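Local structure of transcriptional regulator, IclR family (Alicyclobacillus acidocaldarius subsp. acidocaldarius, 5TJJ) at residues 197-209 with 220-232. The protein probably binds DNA and regulates transcription, as an IclR-family protein with a helix-turn-helix domain and a GAF-like C-terminal domain. Sequence-based numbering, arbitrary orientation.
Sequences HGELWPGISAVAV and LVLSCLTMTSVIQ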
loop_
_atom_site.group_PDB
_atom_site.type_symbol
_atom_site.label_atom_id
_atom_site.label_comp_id
_atom_site.label_asym_id
_atom_site.label_seq_id
_atom_site.Cartn_x
_atom_site.Cartn_y
_atom_site.Cartn_z
ATOM N N HIS A 197 28.241 -16.552 17.028
ATOM C CA HIS A 197 29.544 -16.000 17.436
ATOM C C HIS A 197 30.642 -16.609 16.574
ATOM O O HIS A 197 31.125 -17.711 16.817
ATOM C CB HIS A 197 29.841 -16.287 18.917
ATOM C CG HIS A 197 28.871 -15.655 19.871
ATOM N ND1 HIS A 197 28.689 -14.289 19.960
ATOM C CD2 HIS A 197 28.043 -16.207 20.793
ATOM C CE1 HIS A 197 27.784 -14.030 20.882
ATOM N NE2 HIS A 197 27.380 -15.175 21.408
ATOM N N GLY A 198 31.031 -15.876 15.554
ATOM C CA GLY A 198 32.106 -16.293 14.695
ATOM C C GLY A 198 31.796 -17.490 13.836
ATOM O O GLY A 198 32.693 -18.262 13.548
ATOM N N GLU A 199 30.552 -17.624 13.385
ATOM C CA GLU A 199 30.150 -18.775 12.569
ATOM C C GLU A 199 30.475 -18.582 11.097
ATOM O O GLU A 199 30.832 -19.545 10.437
ATOM C CB GLU A 199 28.684 -19.130 12.786
ATOM C CG GLU A 199 28.449 -19.787 14.146
ATOM C CD GLU A 199 26.976 -20.059 14.455
ATOM O OE1 GLU A 199 26.234 -20.557 13.565
ATOM O OE2 GLU A 199 26.547 -19.784 15.604
ATOM N N LEU A 200 30.396 -17.358 10.584
ATOM C CA LEU A 200 30.947 -17.061 9.245
ATOM C C LEU A 200 32.283 -16.328 9.251
ATOM O O LEU A 200 33.123 -16.606 8.414
ATOM C CB LEU A 200 29.980 -16.229 8.410
ATOM C CG LEU A 200 28.723 -16.929 7.932
ATOM C CD1 LEU A 200 27.953 -15.936 7.076
ATOM C CD2 LEU A 200 28.995 -18.220 7.172
ATOM N N TRP A 201 32.461 -15.366 10.151
ATOM C CA TRP A 201 33.671 -14.541 10.169
ATOM C C TRP A 201 34.309 -14.604 11.538
ATOM O O TRP A 201 33.659 -14.293 12.522
ATOM C CB TRP A 201 33.308 -13.099 9.873
ATOM C CG TRP A 201 32.754 -12.882 8.527
ATOM C CD1 TRP A 201 33.412 -13.023 7.359
ATOM C CD2 TRP A 201 31.436 -12.456 8.204
ATOM N NE1 TRP A 201 32.582 -12.734 6.317
ATOM C CE2 TRP A 201 31.361 -12.371 6.808
ATOM C CE3 TRP A 201 30.302 -12.146 8.959
ATOM C CZ2 TRP A 201 30.208 -11.965 6.137
ATOM C CZ3 TRP A 201 29.133 -11.749 8.290
ATOM C CH2 TRP A 201 29.107 -11.654 6.892
ATOM N N PRO A 202 35.588 -14.991 11.616
ATOM C CA PRO A 202 36.212 -14.945 12.940
ATOM C C PRO A 202 36.115 -13.531 13.517
ATOM O O PRO A 202 36.276 -12.569 12.773
ATOM C CB PRO A 202 37.657 -15.328 12.676
ATOM C CG PRO A 202 37.686 -15.892 11.312
ATOM C CD PRO A 202 36.558 -15.273 10.559
ATOM N N GLY A 203 35.759 -13.432 14.798
ATOM C CA GLY A 203 35.640 -12.145 15.502
ATOM C C GLY A 203 34.316 -11.412 15.426
ATOM O O GLY A 203 34.124 -10.443 16.150
ATOM N N ILE A 204 33.390 -11.885 14.586
ATOM C CA ILE A 204 32.146 -11.177 14.316
ATOM C C ILE A 204 30.939 -11.925 14.889
ATOM O O ILE A 204 30.750 -13.107 14.630
ATOM C CB ILE A 204 31.949 -10.991 12.810
ATOM C CG1 ILE A 204 33.125 -10.234 12.214
ATOM C CG2 ILE A 204 30.609 -10.299 12.495
ATOM C CD1 ILE A 204 33.230 -8.806 12.662
ATOM N N SER A 205 30.130 -11.218 15.671
ATOM C CA SER A 205 28.883 -11.782 16.165
ATOM C C SER A 205 27.670 -11.190 15.448
ATOM O O SER A 205 27.731 -10.128 14.841
ATOM C CB SER A 205 28.767 -11.597 17.670
ATOM O OG SER A 205 29.914 -12.143 18.323
ATOM N N ALA A 206 26.581 -11.946 15.489
ATOM C CA ALA A 206 25.325 -11.599 14.806
ATOM C C ALA A 206 24.128 -11.922 15.694
ATOM O O ALA A 206 24.098 -12.933 16.360
ATOM C CB ALA A 206 25.218 -12.314 13.472
ATOM N N VAL A 207 23.172 -11.016 15.697
ATOM C CA VAL A 207 21.873 -11.159 16.321
ATOM C C VAL A 207 20.870 -10.871 15.210
ATOM O O VAL A 207 20.996 -9.850 14.510
ATOM C CB VAL A 207 21.702 -10.105 17.409
ATOM C CG1 VAL A 207 20.366 -10.271 18.105
ATOM C CG2 VAL A 207 22.870 -10.167 18.384
ATOM N N ALA A 208 19.872 -11.747 15.074
ATOM C CA ALA A 208 18.957 -11.707 13.969
ATOM C C ALA A 208 17.533 -12.017 14.383
ATOM O O ALA A 208 17.281 -12.780 15.293
ATOM C CB ALA A 208 19.403 -12.698 12.933
ATOM N N VAL A 209 16.596 -11.445 13.661
ATOM C CA VAL A 209 15.194 -11.614 13.940
ATOM C C VAL A 209 14.473 -11.700 12.615
ATOM O O VAL A 209 14.812 -10.963 11.692
ATOM C CB VAL A 209 14.664 -10.419 14.757
ATOM C CG1 VAL A 209 13.139 -10.487 14.938
ATOM C CG2 VAL A 209 15.320 -10.433 16.106
ATOM N N LEU A 220 12.399 -11.931 4.825
ATOM C CA LEU A 220 13.339 -10.911 5.198
ATOM C C LEU A 220 13.798 -11.166 6.608
ATOM O O LEU A 220 13.002 -11.615 7.449
ATOM C CB LEU A 220 12.664 -9.544 5.126
ATOM C CG LEU A 220 12.408 -8.934 3.746
ATOM C CD1 LEU A 220 11.690 -7.585 3.920
ATOM C CD2 LEU A 220 13.714 -8.787 2.968
ATOM N N VAL A 221 15.064 -10.858 6.878
ATOM C CA VAL A 221 15.610 -10.929 8.232
ATOM C C VAL A 221 16.339 -9.634 8.526
ATOM O O VAL A 221 16.959 -9.085 7.642
ATOM C CB VAL A 221 16.527 -12.133 8.383
ATOM C CG1 VAL A 221 17.344 -12.075 9.678
ATOM C CG2 VAL A 221 15.704 -13.430 8.332
ATOM N N LEU A 222 16.194 -9.133 9.749
ATOM C CA LEU A 222 16.931 -7.989 10.220
ATOM C C LEU A 222 17.999 -8.520 11.130
ATOM O O LEU A 222 17.704 -9.288 12.027
ATOM C CB LEU A 222 16.067 -7.009 11.035
ATOM C CG LEU A 222 14.738 -6.543 10.492
ATOM C CD1 LEU A 222 14.192 -5.466 11.400
ATOM C CD2 LEU A 222 14.903 -5.981 9.098
ATOM N N SER A 223 19.225 -8.042 10.936
ATOM C CA SER A 223 20.377 -8.535 11.677
ATOM C C SER A 223 21.327 -7.417 12.112
ATOM O O SER A 223 21.402 -6.387 11.472
ATOM C CB SER A 223 21.105 -9.526 10.808
ATOM O OG SER A 223 22.152 -10.106 11.540
ATOM N N CYS A 224 22.043 -7.642 13.206
ATOM C CA CYS A 224 23.038 -6.692 13.746
ATOM C C CYS A 224 24.380 -7.396 13.808
ATOM O O CYS A 224 24.477 -8.509 14.341
ATOM C CB CYS A 224 22.676 -6.263 15.170
ATOM S SG CYS A 224 21.706 -4.767 15.226
ATOM N N LEU A 225 25.412 -6.744 13.298
ATOM C CA LEU A 225 26.779 -7.253 13.402
ATOM C C LEU A 225 27.559 -6.433 14.413
ATOM O O LEU A 225 27.434 -5.213 14.452
ATOM C CB LEU A 225 27.490 -7.235 12.040
ATOM C CG LEU A 225 26.753 -7.965 10.902
ATOM C CD1 LEU A 225 27.578 -7.920 9.623
ATOM C CD2 LEU A 225 26.423 -9.403 11.268
ATOM N N THR A 226 28.343 -7.122 15.230
ATOM C CA THR A 226 29.318 -6.495 16.099
ATOM C C THR A 226 30.529 -7.420 16.278
ATOM O O THR A 226 30.501 -8.588 15.880
ATOM C CB THR A 226 28.699 -6.084 17.461
ATOM O OG1 THR A 226 29.652 -5.311 18.195
ATOM C CG2 THR A 226 28.243 -7.269 18.321
HETATM N N MSE A 227 31.575 -6.887 16.883
HETATM C CA MSE A 227 32.766 -7.651 17.204
HETATM C C MSE A 227 32.503 -8.433 18.454
HETATM O O MSE A 227 32.017 -7.893 19.439
HETATM C CB MSE A 227 33.946 -6.744 17.481
HETATM C CG MSE A 227 34.257 -5.937 16.228
HETATM SE SE MSE A 227 36.036 -5.091 16.357
HETATM C CE MSE A 227 35.657 -3.479 17.454
ATOM N N THR A 228 32.829 -9.715 18.418
ATOM C CA THR A 228 32.615 -10.608 19.553
ATOM C C THR A 228 33.427 -10.186 20.760
ATOM O O THR A 228 32.937 -10.251 21.869
ATOM C CB THR A 228 33.036 -12.044 19.213
ATOM O OG1 THR A 228 32.589 -12.375 17.900
ATOM C CG2 THR A 228 32.451 -13.029 20.194
ATOM N N SER A 229 34.668 -9.763 20.525
ATOM C CA SER A 229 35.607 -9.544 21.604
ATOM C C SER A 229 35.264 -8.342 22.480
ATOM O O SER A 229 35.864 -8.180 23.540
ATOM C CB SER A 229 37.026 -9.397 21.047
ATOM O OG SER A 229 37.164 -8.225 20.268
ATOM N N VAL A 230 34.345 -7.478 22.035
ATOM C CA VAL A 230 33.950 -6.313 22.820
ATOM C C VAL A 230 32.481 -6.290 23.210
ATOM O O VAL A 230 32.052 -5.348 23.835
ATOM C CB VAL A 230 34.336 -4.957 22.137
ATOM C CG1 VAL A 230 35.843 -4.876 21.882
ATOM C CG2 VAL A 230 33.515 -4.688 20.883
ATOM N N ILE A 231 31.722 -7.316 22.872
ATOM C CA ILE A 231 30.378 -7.492 23.401
ATOM C C ILE A 231 30.385 -7.544 24.937
ATOM O O ILE A 231 31.229 -8.199 25.533
ATOM C CB ILE A 231 29.734 -8.797 22.863
ATOM C CG1 ILE A 231 29.305 -8.607 21.427
ATOM C CG2 ILE A 231 28.510 -9.214 23.692
ATOM C CD1 ILE A 231 28.764 -9.879 20.791
ATOM N N GLN A 232 29.408 -6.880 25.550
ATOM C CA GLN A 232 29.309 -6.733 27.009
ATOM C C GLN A 232 27.908 -7.116 27.498
ATOM O O GLN A 232 27.061 -7.527 26.688
ATOM C CB GLN A 232 29.689 -5.306 27.393
ATOM C CG GLN A 232 31.190 -5.068 27.271
ATOM C CD GLN A 232 31.587 -3.594 27.286
ATOM O OE1 GLN A 232 30.758 -2.706 27.043
ATOM N NE2 GLN A 232 32.876 -3.327 27.546
HETATM O O HOH W 1 33.970 -14.504 16.977
#
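S205 and T228 join the strand 204-209 to the loop that follows strand 220-227. From S205, CB packs on I231 CD1 at 3.6 Å. OG lies anti to the carbonyl carbon (chi1 -55°), and this brings it 2.7 Å from T228 OG1 in a hydrogen bond. OG also bonds H197 ND1 at 3.0 Å, in the plane of the imidazole and at its edge. Either partner could donate in each bond. A water bridges T228 OG1 and, weakly, G203 N. The T228 backbone N donates to G203 O at 2.7 Å, from above the carbonyl plane.

Three antiparallel hydrogen-bonded pairs tie the strands: S205 with T226, V207 with C224 and V209 with L222. V207 O accepts twice, from C224 N at 2.8 Å and from S223 OG at 3.2 Å. The hydroxyl comes from well above the carbonyl plane. With an alanine in place of S223, V207 O would probably keep just the C224 N bond, and a small gap would open beside the methyls of A206 and A208.

On the face that carries A206, A208, S223 and L225, A206 CB meets L225 CD2 at 3.8 Å, and A208 packs against helix 144-151, as does V221. V207 and V209 face helix 233-253. Strands 204-212 and 218-227 are neighbours in the antiparallel sheet of the GAF-like domain. Backbone bonds set their register, S223 is a buried hydroxyl satisfied by V207 O, and the S205-T228-H197 network fastens the hairpin end away from its turn.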